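ALDH21) (Physcomitrella patens subsp. patens, PDB 5MZ5) acts as an NADP(+)-dependent succinic semialdehyde dehydrogenase of the aldehyde dehydrogenase family, oxidising its aldehyde substrate to the corresponding acid. Local coordinates at residues Ser126-Pro129 against Gly135-Thr138; Asn189-Leu194 against Pro218-Ile223; Ala196-Pro201 against Thr262-Gly267; Met251-Glu256 against Trp271-Arg276. All coordinates share one frame; numbering follows the deposited sequence.

The four contacts run from the substrate side into the Rossmann-type nucleotide-binding core. Contact 1 closes along the chain before contact 2 opens; the segments of contacts 2 and 3 alternate, as do those of contacts 3 and 4. Contacts 1 and 2, with centres about 10 Å apart, touch beside the succinate-binding residue Asn189. Contacts 2 and 3, about 11 Å between centres, share helix 193-205, which packs on strand 260-264. That strand follows helix 251-254 and precedes helix 267-276; contact 4, its centre about 15 Å from that of contact 3, meets it where Phe263 packs on Met273. The packing thus links the succinate-binding loop to the strand and turn that carry NADP(+)-binding Ser266.

Contact 1 of 4, residues Ser126-Pro129 against Gly135-Thr138; sequences SGKP and GEVT
A single buried ion pair carries this contact: Lys128 NZ donates to Glu136 OE2 at 2.8 Å, while the two backbones stay apart, with 9.9 Å between Lys128 CA and Glu136 CA. The side chains cross at about a right angle. Glu136 reaches out extended from helix 130-151, CG anti to the backbone N (chi1 -179°), whereas the lysine chain bends near its end to bring the ammonium to the syn side of OE2, 35° out of the carboxylate plane. Before the lysine, the chain turns at Gly127, whose positive phi suits a residue without a side chain, and Ser126 OG accepts from Lys128 N at 3.3 Å in an ST turn. The ammonium also donates to Gln315 OE1 and to the carbonyl of Asn189, a succinate-binding residue, and makes a cation-pi contact with Phe190. With a leucine here, the buried Glu136 carboxylate would probably be left without its countercharge and the Asn189 carbonyl without this donor. Glu136 divides its oxygens, OE2 for the lysine and OE1 for the backbone N of Leu192 and Asn193; this is consistent with both groups being charged, each side chain also bonding to the backbone of the loop that carries Asn189.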
loop_
_atom_site.group_PDB
_atom_site.type_symbol
_atom_site.label_atom_id
_atom_site.label_comp_id
_atom_site.label_asym_id
_atom_site.label_seq_id
_atom_site.Cartn_x
_atom_site.Cartn_y
_atom_site.Cartn_z
ATOM N N SER A 126 16.485 -34.286 -14.680
ATOM C CA SER A 126 16.220 -34.258 -13.242
ATOM C C SER A 126 15.736 -35.590 -12.680
ATOM O O SER A 126 15.845 -35.818 -11.473
ATOM C CB SER A 126 15.246 -33.132 -12.892
ATOM O OG SER A 126 13.912 -33.477 -13.225
ATOM N N GLY A 127 15.195 -36.446 -13.547
ATOM C CA GLY A 127 14.638 -37.723 -13.129
ATOM C C GLY A 127 13.233 -37.605 -12.556
ATOM O O GLY A 127 12.684 -38.593 -12.066
ATOM N N LYS A 128 12.631 -36.399 -12.581
ATOM C CA LYS A 128 11.277 -36.227 -12.047
ATOM C C LYS A 128 10.233 -36.777 -13.021
ATOM O O LYS A 128 10.412 -36.649 -14.232
ATOM C CB LYS A 128 10.984 -34.775 -11.602
ATOM C CG LYS A 128 10.692 -33.760 -12.728
ATOM C CD LYS A 128 10.412 -32.360 -12.200
ATOM C CE LYS A 128 11.581 -31.777 -11.425
ATOM N NZ LYS A 128 11.113 -30.889 -10.323
ATOM N N PRO A 129 9.158 -37.429 -12.527
ATOM C CA PRO A 129 8.136 -37.959 -13.449
ATOM C C PRO A 129 7.592 -36.896 -14.410
ATOM O O PRO A 129 7.493 -35.734 -14.025
ATOM C CB PRO A 129 7.070 -38.496 -12.496
ATOM C CG PRO A 129 7.834 -38.838 -11.260
ATOM C CD PRO A 129 8.807 -37.718 -11.122
ATOM N N GLY A 135 3.983 -30.011 -14.732
ATOM C CA GLY A 135 3.551 -29.139 -13.638
ATOM C C GLY A 135 4.575 -28.041 -13.383
ATOM O O GLY A 135 4.204 -26.884 -13.169
ATOM N N GLU A 136 5.878 -28.379 -13.474
ATOM C CA GLU A 136 6.978 -27.421 -13.301
ATOM C C GLU A 136 7.055 -26.386 -14.445
ATOM O O GLU A 136 7.404 -25.231 -14.181
ATOM C CB GLU A 136 8.321 -28.126 -13.081
ATOM C CG GLU A 136 9.468 -27.150 -12.879
ATOM C CD GLU A 136 10.830 -27.683 -12.488
ATOM O OE1 GLU A 136 11.772 -26.868 -12.418
ATOM O OE2 GLU A 136 10.973 -28.905 -12.283
ATOM N N VAL A 137 6.748 -26.805 -15.701
ATOM C CA VAL A 137 6.741 -25.903 -16.859
ATOM C C VAL A 137 5.552 -24.898 -16.726
ATOM O O VAL A 137 5.760 -23.704 -16.900
ATOM C CB VAL A 137 6.828 -26.631 -18.236
ATOM C CG1 VAL A 137 6.967 -25.632 -19.382
ATOM C CG2 VAL A 137 8.013 -27.611 -18.262
ATOM N N THR A 138 4.375 -25.370 -16.286
ATOM C CA THR A 138 3.184 -24.547 -16.035
ATOM C C THR A 138 3.482 -23.511 -14.953
ATOM O O THR A 138 3.085 -22.359 -15.084
ATOM C CB THR A 138 1.987 -25.447 -15.606
ATOM O OG1 THR A 138 1.748 -26.430 -16.613
ATOM C CG2 THR A 138 0.704 -24.652 -15.339
#

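Contact 2 of 4, residues Asn189-Leu194 against Pro218-Ile223; sequences NFPLNL and PLSALI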
loop_
_atom_site.group_PDB
_atom_site.type_symbol
_atom_site.label_atom_id
_atom_site.label_comp_id
_atom_site.label_asym_id
_atom_site.label_seq_id
_atom_site.Cartn_x
_atom_site.Cartn_y
_atom_site.Cartn_z
ATOM N N ASN A 189 16.958 -29.663 -8.068
ATOM C CA ASN A 189 15.634 -30.262 -7.772
ATOM C C ASN A 189 14.442 -29.631 -8.549
ATOM O O ASN A 189 13.467 -30.351 -8.832
ATOM C CB ASN A 189 15.349 -30.324 -6.279
ATOM C CG ASN A 189 15.288 -28.999 -5.574
ATOM O OD1 ASN A 189 16.276 -28.271 -5.452
ATOM N ND2 ASN A 189 14.151 -28.713 -5.005
ATOM N N PHE A 190 14.504 -28.330 -8.888
ATOM C CA PHE A 190 13.495 -27.685 -9.764
ATOM C C PHE A 190 14.343 -26.825 -10.699
ATOM O O PHE A 190 14.406 -25.604 -10.515
ATOM C CB PHE A 190 12.479 -26.823 -8.989
ATOM C CG PHE A 190 11.352 -27.581 -8.327
ATOM C CD1 PHE A 190 11.525 -28.164 -7.070
ATOM C CD2 PHE A 190 10.111 -27.690 -8.942
ATOM C CE1 PHE A 190 10.482 -28.882 -6.463
ATOM C CE2 PHE A 190 9.068 -28.407 -8.335
ATOM C CZ PHE A 190 9.259 -28.991 -7.096
ATOM N N PRO A 191 15.074 -27.450 -11.656
ATOM C CA PRO A 191 16.038 -26.681 -12.466
ATOM C C PRO A 191 15.464 -25.649 -13.426
ATOM O O PRO A 191 16.239 -24.882 -14.012
ATOM C CB PRO A 191 16.825 -27.756 -13.207
ATOM C CG PRO A 191 15.938 -28.921 -13.255
ATOM C CD PRO A 191 15.119 -28.887 -12.005
ATOM N N LEU A 192 14.143 -25.614 -13.584
ATOM C CA LEU A 192 13.526 -24.596 -14.415
ATOM C C LEU A 192 12.829 -23.551 -13.535
ATOM O O LEU A 192 13.148 -22.367 -13.631
ATOM C CB LEU A 192 12.579 -25.221 -15.452
ATOM C CG LEU A 192 11.867 -24.250 -16.398
ATOM C CD1 LEU A 192 12.826 -23.640 -17.421
ATOM C CD2 LEU A 192 10.692 -24.919 -17.074
ATOM N N ASN A 193 11.909 -23.999 -12.660
ATOM C CA ASN A 193 11.145 -23.124 -11.783
ATOM C C ASN A 193 12.004 -22.335 -10.800
ATOM O O ASN A 193 11.754 -21.148 -10.616
ATOM C CB ASN A 193 10.019 -23.881 -11.052
ATOM C CG ASN A 193 9.089 -22.956 -10.279
ATOM O OD1 ASN A 193 9.172 -22.845 -9.058
ATOM N ND2 ASN A 193 8.321 -22.151 -10.973
ATOM N N LEU A 194 13.005 -22.967 -10.177
ATOM C CA LEU A 194 13.830 -22.264 -9.199
ATOM C C LEU A 194 14.843 -21.336 -9.880
ATOM O O LEU A 194 15.325 -20.394 -9.242
ATOM C CB LEU A 194 14.449 -23.194 -8.143
ATOM C CG LEU A 194 13.390 -23.808 -7.163
ATOM C CD1 LEU A 194 13.998 -24.870 -6.232
ATOM C CD2 LEU A 194 12.680 -22.736 -6.343
ATOM N N PRO A 218 21.716 -28.472 -16.081
ATOM C CA PRO A 218 21.821 -27.118 -16.658
ATOM C C PRO A 218 20.959 -26.820 -17.875
ATOM O O PRO A 218 20.892 -25.669 -18.281
ATOM C CB PRO A 218 23.305 -27.039 -17.047
ATOM C CG PRO A 218 23.644 -28.439 -17.439
ATOM C CD PRO A 218 22.783 -29.360 -16.608
ATOM N N LEU A 219 20.379 -27.843 -18.501
ATOM C CA LEU A 219 19.687 -27.698 -19.779
ATOM C C LEU A 219 18.463 -26.822 -19.739
ATOM O O LEU A 219 18.201 -26.144 -20.728
ATOM C CB LEU A 219 19.351 -29.060 -20.397
ATOM C CG LEU A 219 20.460 -30.105 -20.395
ATOM C CD1 LEU A 219 19.923 -31.409 -20.903
ATOM C CD2 LEU A 219 21.701 -29.637 -21.201
ATOM N N SER A 220 17.720 -26.830 -18.617
ATOM C CA SER A 220 16.514 -26.016 -18.412
ATOM C C SER A 220 16.891 -24.549 -18.406
ATOM O O SER A 220 16.208 -23.726 -19.037
ATOM C CB SER A 220 15.810 -26.395 -17.111
ATOM O OG SER A 220 15.236 -27.680 -17.238
ATOM N N ALA A 221 18.011 -24.230 -17.723
ATOM C CA ALA A 221 18.545 -22.876 -17.692
ATOM C C ALA A 221 19.054 -22.458 -19.079
ATOM O O ALA A 221 18.893 -21.304 -19.466
ATOM C CB ALA A 221 19.662 -22.782 -16.683
ATOM N N LEU A 222 19.635 -23.403 -19.830
ATOM C CA LEU A 222 20.178 -23.133 -21.155
ATOM C C LEU A 222 19.082 -22.901 -22.186
ATOM O O LEU A 222 19.301 -22.136 -23.117
ATOM C CB LEU A 222 21.187 -24.217 -21.597
ATOM C CG LEU A 222 22.506 -24.266 -20.775
ATOM C CD1 LEU A 222 23.331 -25.505 -21.145
ATOM C CD2 LEU A 222 23.333 -22.969 -20.929
ATOM N N ILE A 223 17.898 -23.528 -21.992
ATOM C CA ILE A 223 16.707 -23.329 -22.814
ATOM C C ILE A 223 16.207 -21.900 -22.569
ATOM O O ILE A 223 15.910 -21.209 -23.542
ATOM C CB ILE A 223 15.615 -24.431 -22.599
ATOM C CG1 ILE A 223 16.086 -25.800 -23.169
ATOM C CG2 ILE A 223 14.271 -24.029 -23.228
ATOM C CD1 ILE A 223 15.211 -27.074 -22.695
#
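Ser220 pushes its CB against the backbone of Pro191, 3.5 Å from Pro191 O, and against the side chain of Leu192, where Ser220 CB and Leu192 CB are 3.8 Å apart. The chains are close enough here, 5.2 Å from Leu192 CA to Ser220 CA, that a small residue suits the helix face. Leu192 lies alongside the first turn of helix 219-229: with CG swung to the side opposite its own N (chi1 -180°), its CD1 methyl comes to 3.7 Å from Ser220 O. On the other flank the Pro191 ring approaches the serine hydroxyl, Pro191 CG standing 4.2 Å from Ser220 OG. The hydroxyl is committed elsewhere, to Glu125 OE2; the other oxygen of that carboxylate receives Leu219 N.

This is packing between neighbouring beta-alpha-beta units of the Rossmann-type sheet. The segment 189-194 leads from strand 182-185 into helix 193-205, whose first turn begins with Leu194 N bonding to Phe190 O at 3.0 Å, while helix 219-229 follows strand 209-212. Because the interface itself is van der Waals contact, its fit rests on shape, and the serine can spend its polar end on Glu125 while its CB packs against the loop that carries the succinate-binding Asn189.

Contact 3 of 4, residues Ala196-Pro201 against Thr262-Gly267; sequences AHKVAP and TFTGSG
The flat peptide joining Phe263 to Thr264 has the ammonium of Lys198 over one face, with Lys198 NZ 3.6 Å from Phe263 C, while the Phe263 side chain departs from the opposite face toward Val185, Met284 and Leu286. Along the strand's edges run the backbone bonds of the sheet, Phe263 pairing with Val283 and Glu285, and Thr264 with Val185. Lys198 runs out extended from helix 193-205 and bends only at its end, chi4 -53°, which sets the nitrogen between two hydroxyls. It donates to Thr262 OG1 at 2.8 Å and to Thr264 OG1, also at 2.8 Å. The threonines, two residues apart, share one side of the strand, and their different torsions make the hydroxyls converge: Thr262 turns OG1 away from its own N, Thr264 keeps it next to the N.

Helix and strand run nearly antiparallel, at 158° with axes 9.9 Å apart, as expected for a helix covering the parallel sheet of a Rossmann-type fold. Past the strand comes a glycine-containing turn with Gly265, Ser266 and Gly267; Ser266 binds NADP(+). A long lysine suits the distance from helix to strand, since its methylenes pack (Lys198 CD lies 3.9 Å from Thr262 CG2) and its charge has a further mate in the salt bridge to Glu492. Thr264 also touches Glu285, an NADP(+)-binding residue and the predicted active-site glutamate.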
loop_
_atom_site.group_PDB
_atom_site.type_symbol
_atom_site.label_atom_id
_atom_site.label_comp_id
_atom_site.label_asym_id
_atom_site.label_seq_id
_atom_site.Cartn_x
_atom_site.Cartn_y
_atom_site.Cartn_z
ATOM N N ALA A 196 13.644 -19.644 -12.789
ATOM C CA ALA A 196 12.617 -18.639 -13.107
ATOM C C ALA A 196 12.389 -17.671 -11.941
ATOM O O ALA A 196 12.293 -16.467 -12.173
ATOM C CB ALA A 196 11.299 -19.320 -13.495
ATOM N N HIS A 197 12.391 -18.185 -10.687
ATOM C CA HIS A 197 12.184 -17.375 -9.482
ATOM C C HIS A 197 13.332 -16.390 -9.181
ATOM O O HIS A 197 13.188 -15.541 -8.297
ATOM C CB HIS A 197 11.854 -18.265 -8.270
ATOM C CG HIS A 197 10.387 -18.565 -8.171
ATOM N ND1 HIS A 197 9.462 -17.571 -7.850
ATOM C CD2 HIS A 197 9.724 -19.726 -8.376
ATOM C CE1 HIS A 197 8.288 -18.167 -7.841
ATOM N NE2 HIS A 197 8.396 -19.463 -8.155
ATOM N N LYS A 198 14.443 -16.470 -9.935
ATOM C CA LYS A 198 15.564 -15.530 -9.824
ATOM C C LYS A 198 15.628 -14.650 -11.080
ATOM O O LYS A 198 15.717 -13.422 -10.972
ATOM C CB LYS A 198 16.904 -16.271 -9.612
ATOM C CG LYS A 198 16.964 -17.085 -8.335
ATOM C CD LYS A 198 18.347 -17.706 -8.139
ATOM C CE LYS A 198 18.410 -18.650 -6.955
ATOM N NZ LYS A 198 17.912 -18.029 -5.683
ATOM N N VAL A 199 15.556 -15.278 -12.257
ATOM C CA VAL A 199 15.654 -14.651 -13.586
ATOM C C VAL A 199 14.455 -13.718 -13.908
ATOM O O VAL A 199 14.684 -12.595 -14.351
ATOM C CB VAL A 199 15.876 -15.718 -14.692
ATOM C CG1 VAL A 199 15.640 -15.155 -16.101
ATOM C CG2 VAL A 199 17.258 -16.351 -14.569
ATOM N N ALA A 200 13.205 -14.180 -13.699
ATOM C CA ALA A 200 11.998 -13.375 -13.998
ATOM C C ALA A 200 11.983 -12.072 -13.170
ATOM O O ALA A 200 11.871 -11.030 -13.791
ATOM C CB ALA A 200 10.724 -14.198 -13.800
ATOM N N PRO A 201 12.229 -12.066 -11.821
ATOM C CA PRO A 201 12.314 -10.774 -11.100
ATOM C C PRO A 201 13.484 -9.859 -11.513
ATOM O O PRO A 201 13.304 -8.646 -11.500
ATOM C CB PRO A 201 12.388 -11.185 -9.619
ATOM C CG PRO A 201 12.800 -12.575 -9.615
ATOM C CD PRO A 201 12.321 -13.204 -10.874
ATOM N N THR A 262 22.140 -14.295 -5.062
ATOM C CA THR A 262 20.903 -15.029 -4.766
ATOM C C THR A 262 21.177 -16.510 -5.002
ATOM O O THR A 262 21.480 -16.942 -6.130
ATOM C CB THR A 262 19.649 -14.448 -5.467
ATOM O OG1 THR A 262 18.544 -15.304 -5.174
ATOM C CG2 THR A 262 19.809 -14.308 -6.965
ATOM N N PHE A 263 21.116 -17.273 -3.905
ATOM C CA PHE A 263 21.419 -18.701 -3.906
ATOM C C PHE A 263 20.248 -19.544 -3.442
ATOM O O PHE A 263 19.559 -19.204 -2.471
ATOM C CB PHE A 263 22.663 -18.973 -3.041
ATOM C CG PHE A 263 23.017 -20.424 -2.802
ATOM C CD1 PHE A 263 23.786 -21.129 -3.715
ATOM C CD2 PHE A 263 22.554 -21.096 -1.676
ATOM C CE1 PHE A 263 24.133 -22.462 -3.489
ATOM C CE2 PHE A 263 22.872 -22.444 -1.466
ATOM C CZ PHE A 263 23.678 -23.113 -2.361
ATOM N N THR A 264 20.023 -20.638 -4.168
ATOM C CA THR A 264 19.055 -21.680 -3.818
ATOM C C THR A 264 19.822 -22.993 -3.860
ATOM O O THR A 264 20.419 -23.329 -4.885
ATOM C CB THR A 264 17.808 -21.708 -4.691
ATOM O OG1 THR A 264 17.135 -20.461 -4.564
ATOM C CG2 THR A 264 16.833 -22.831 -4.265
ATOM N N GLY A 265 19.840 -23.686 -2.733
ATOM C CA GLY A 265 20.542 -24.961 -2.627
ATOM C C GLY A 265 20.798 -25.410 -1.210
ATOM O O GLY A 265 20.038 -25.070 -0.298
ATOM N N SER A 266 21.878 -26.188 -1.037
ATOM C CA SER A 266 22.316 -26.752 0.237
ATOM C C SER A 266 22.669 -25.691 1.283
ATOM O O SER A 266 23.423 -24.767 0.994
ATOM C CB SER A 266 23.493 -27.699 0.012
ATOM O OG SER A 266 23.852 -28.356 1.212
ATOM N N GLY A 267 22.113 -25.859 2.485
ATOM C CA GLY A 267 22.312 -24.991 3.640
ATOM C C GLY A 267 23.763 -24.734 3.991
ATOM O O GLY A 267 24.164 -23.569 4.012
#

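Contact 4 of 4, residues Met251-Glu256 against Trp271-Arg276; sequences MFTVDE and WDMKAR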
loop_
_atom_site.group_PDB
_atom_site.type_symbol
_atom_site.label_atom_id
_atom_site.label_comp_id
_atom_site.label_asym_id
_atom_site.label_seq_id
_atom_site.Cartn_x
_atom_site.Cartn_y
_atom_site.Cartn_z
ATOM N N MET A 251 33.912 -17.389 -7.905
ATOM C CA MET A 251 33.699 -16.078 -8.540
ATOM C C MET A 251 32.260 -15.561 -8.319
ATOM O O MET A 251 32.065 -14.374 -8.064
ATOM C CB MET A 251 34.020 -16.147 -10.040
ATOM C CG MET A 251 35.490 -16.472 -10.335
ATOM S SD MET A 251 35.866 -16.426 -12.099
ATOM C CE MET A 251 35.795 -14.645 -12.394
ATOM N N PHE A 252 31.277 -16.483 -8.320
ATOM C CA PHE A 252 29.867 -16.191 -8.091
ATOM C C PHE A 252 29.591 -15.717 -6.664
ATOM O O PHE A 252 28.592 -15.020 -6.419
ATOM C CB PHE A 252 29.016 -17.415 -8.446
ATOM C CG PHE A 252 28.885 -17.570 -9.941
ATOM C CD1 PHE A 252 29.862 -18.252 -10.681
ATOM C CD2 PHE A 252 27.808 -17.010 -10.622
ATOM C CE1 PHE A 252 29.752 -18.368 -12.073
ATOM C CE2 PHE A 252 27.704 -17.128 -12.008
ATOM C CZ PHE A 252 28.679 -17.791 -12.725
ATOM N N THR A 253 30.483 -16.087 -5.725
ATOM C CA THR A 253 30.364 -15.710 -4.329
ATOM C C THR A 253 31.062 -14.375 -4.007
ATOM O O THR A 253 30.432 -13.467 -3.484
ATOM C CB THR A 253 30.858 -16.874 -3.435
ATOM O OG1 THR A 253 29.982 -17.976 -3.631
ATOM C CG2 THR A 253 30.927 -16.509 -1.946
ATOM N N VAL A 254 32.353 -14.281 -4.306
ATOM C CA VAL A 254 33.252 -13.204 -3.881
ATOM C C VAL A 254 33.362 -11.979 -4.803
ATOM O O VAL A 254 33.781 -10.917 -4.326
ATOM C CB VAL A 254 34.667 -13.776 -3.581
ATOM C CG1 VAL A 254 34.582 -14.939 -2.593
ATOM C CG2 VAL A 254 35.406 -14.195 -4.857
ATOM N N ASP A 255 33.052 -12.117 -6.098
ATOM C CA ASP A 255 33.259 -11.015 -7.038
ATOM C C ASP A 255 32.530 -9.724 -6.640
ATOM O O ASP A 255 31.318 -9.713 -6.453
ATOM C CB ASP A 255 32.952 -11.413 -8.485
ATOM C CG ASP A 255 33.747 -10.559 -9.441
ATOM O OD1 ASP A 255 33.337 -9.420 -9.693
ATOM O OD2 ASP A 255 34.813 -11.005 -9.875
ATOM N N GLU A 256 33.306 -8.656 -6.478
ATOM C CA GLU A 256 32.851 -7.338 -6.037
ATOM C C GLU A 256 32.006 -6.605 -7.079
ATOM O O GLU A 256 31.311 -5.653 -6.718
ATOM C CB GLU A 256 34.037 -6.468 -5.587
ATOM C CG GLU A 256 34.807 -7.028 -4.394
ATOM C CD GLU A 256 35.995 -6.208 -3.924
ATOM O OE1 GLU A 256 37.067 -6.805 -3.662
ATOM O OE2 GLU A 256 35.847 -4.971 -3.801
ATOM N N TRP A 271 25.146 -20.913 3.639
ATOM C CA TRP A 271 25.645 -20.140 4.781
ATOM C C TRP A 271 27.108 -19.744 4.634
ATOM O O TRP A 271 27.472 -18.637 4.994
ATOM C CB TRP A 271 25.378 -20.861 6.121
ATOM C CG TRP A 271 23.911 -20.962 6.442
ATOM C CD1 TRP A 271 23.190 -22.106 6.633
ATOM C CD2 TRP A 271 22.980 -19.875 6.575
ATOM N NE1 TRP A 271 21.889 -21.801 6.932
ATOM C CE2 TRP A 271 21.729 -20.437 6.910
ATOM C CE3 TRP A 271 23.092 -18.474 6.477
ATOM C CZ2 TRP A 271 20.597 -19.649 7.157
ATOM C CZ3 TRP A 271 21.967 -17.694 6.713
ATOM C CH2 TRP A 271 20.737 -18.279 7.034
ATOM N N ASP A 272 27.933 -20.640 4.078
ATOM C CA ASP A 272 29.334 -20.366 3.820
ATOM C C ASP A 272 29.505 -19.292 2.719
ATOM O O ASP A 272 30.391 -18.453 2.819
ATOM C CB ASP A 272 30.085 -21.668 3.470
ATOM C CG ASP A 272 31.518 -21.402 3.099
ATOM O OD1 ASP A 272 32.278 -20.924 3.981
ATOM O OD2 ASP A 272 31.852 -21.542 1.900
ATOM N N MET A 273 28.662 -19.313 1.681
ATOM C CA MET A 273 28.685 -18.273 0.635
ATOM C C MET A 273 28.303 -16.898 1.217
ATOM O O MET A 273 28.956 -15.897 0.888
ATOM C CB MET A 273 27.773 -18.618 -0.545
ATOM C CG MET A 273 28.324 -19.709 -1.418
ATOM S SD MET A 273 27.026 -20.403 -2.449
ATOM C CE MET A 273 26.842 -19.119 -3.703
ATOM N N LYS A 274 27.293 -16.864 2.114
ATOM C CA LYS A 274 26.862 -15.621 2.786
ATOM C C LYS A 274 28.033 -15.038 3.597
ATOM O O LYS A 274 28.306 -13.842 3.481
ATOM C CB LYS A 274 25.634 -15.890 3.692
ATOM C CG LYS A 274 25.077 -14.636 4.373
ATOM C CD LYS A 274 24.047 -14.993 5.443
ATOM C CE LYS A 274 23.477 -13.787 6.180
ATOM N NZ LYS A 274 24.408 -13.239 7.207
ATOM N N ALA A 275 28.768 -15.916 4.359
ATOM C CA ALA A 275 29.918 -15.533 5.170
ATOM C C ALA A 275 31.061 -14.933 4.349
ATOM O O ALA A 275 31.738 -14.020 4.833
ATOM C CB ALA A 275 30.422 -16.739 5.958
ATOM N N ARG A 276 31.252 -15.410 3.095
ATOM C CA ARG A 276 32.379 -14.972 2.262
ATOM C C ARG A 276 32.016 -14.068 1.099
ATOM O O ARG A 276 32.902 -13.680 0.342
ATOM C CB ARG A 276 33.174 -16.199 1.753
ATOM C CG ARG A 276 33.818 -17.037 2.869
ATOM C CD ARG A 276 34.542 -18.297 2.387
ATOM N NE ARG A 276 33.712 -19.140 1.516
ATOM C CZ ARG A 276 33.714 -19.083 0.186
ATOM N NH1 ARG A 276 32.897 -19.847 -0.516
ATOM N NH2 ARG A 276 34.517 -18.241 -0.448
HETATM O O HOH W 1 31.944 -20.190 -3.266
#
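Thr253 and Met273 cross at about a right angle, so the thioether chain wraps past the hydroxyl: Thr253 OG1 lies 3.3 Å from Met273 CG and equally 3.3 Å from Met273 CE. The methionine bends at its end (chi3 76°), which folds CE back to that oxygen. The threonine methyl lies against the backbone of helix 267-276, with Thr253 CG2 3.5 Å from Met273 O. Further on it covers one face of the Arg276 guanidinium, Thr253 CG2 being 4.1 Å from Arg276 NH1. Val254 crosses the arginine obliquely and rests its CG1 3.6 Å from Arg276 O.

A water in the guanidinium plane links the two segments; it accepts from Arg276 NH1 at 2.9 Å and bonds to Thr253 OG1. The rotation of the guanidinium is fixed by Asp272, one turn earlier in the helix: Arg276 NE and NH1 both grip the single atom OD2 side-on, from the same face of the carboxylate. Arg276 NH2 makes a salt bridge to Asp250, just before the first helix. An alanine in place of Thr253 would probably leave the bridging water without one partner and open a gap beside Met273 and the guanidinium face.

Threonine suits this place because its methyl packs while its hydroxyl serves the water. Helix 251-254 precedes strand 260-264 and helix 267-276 follows it, and Met273 rests on that strand at Leu261 and Phe263. Phe252 packs on strand 209-212, while Trp271 and Lys274 meet Lys279 of a second subunit.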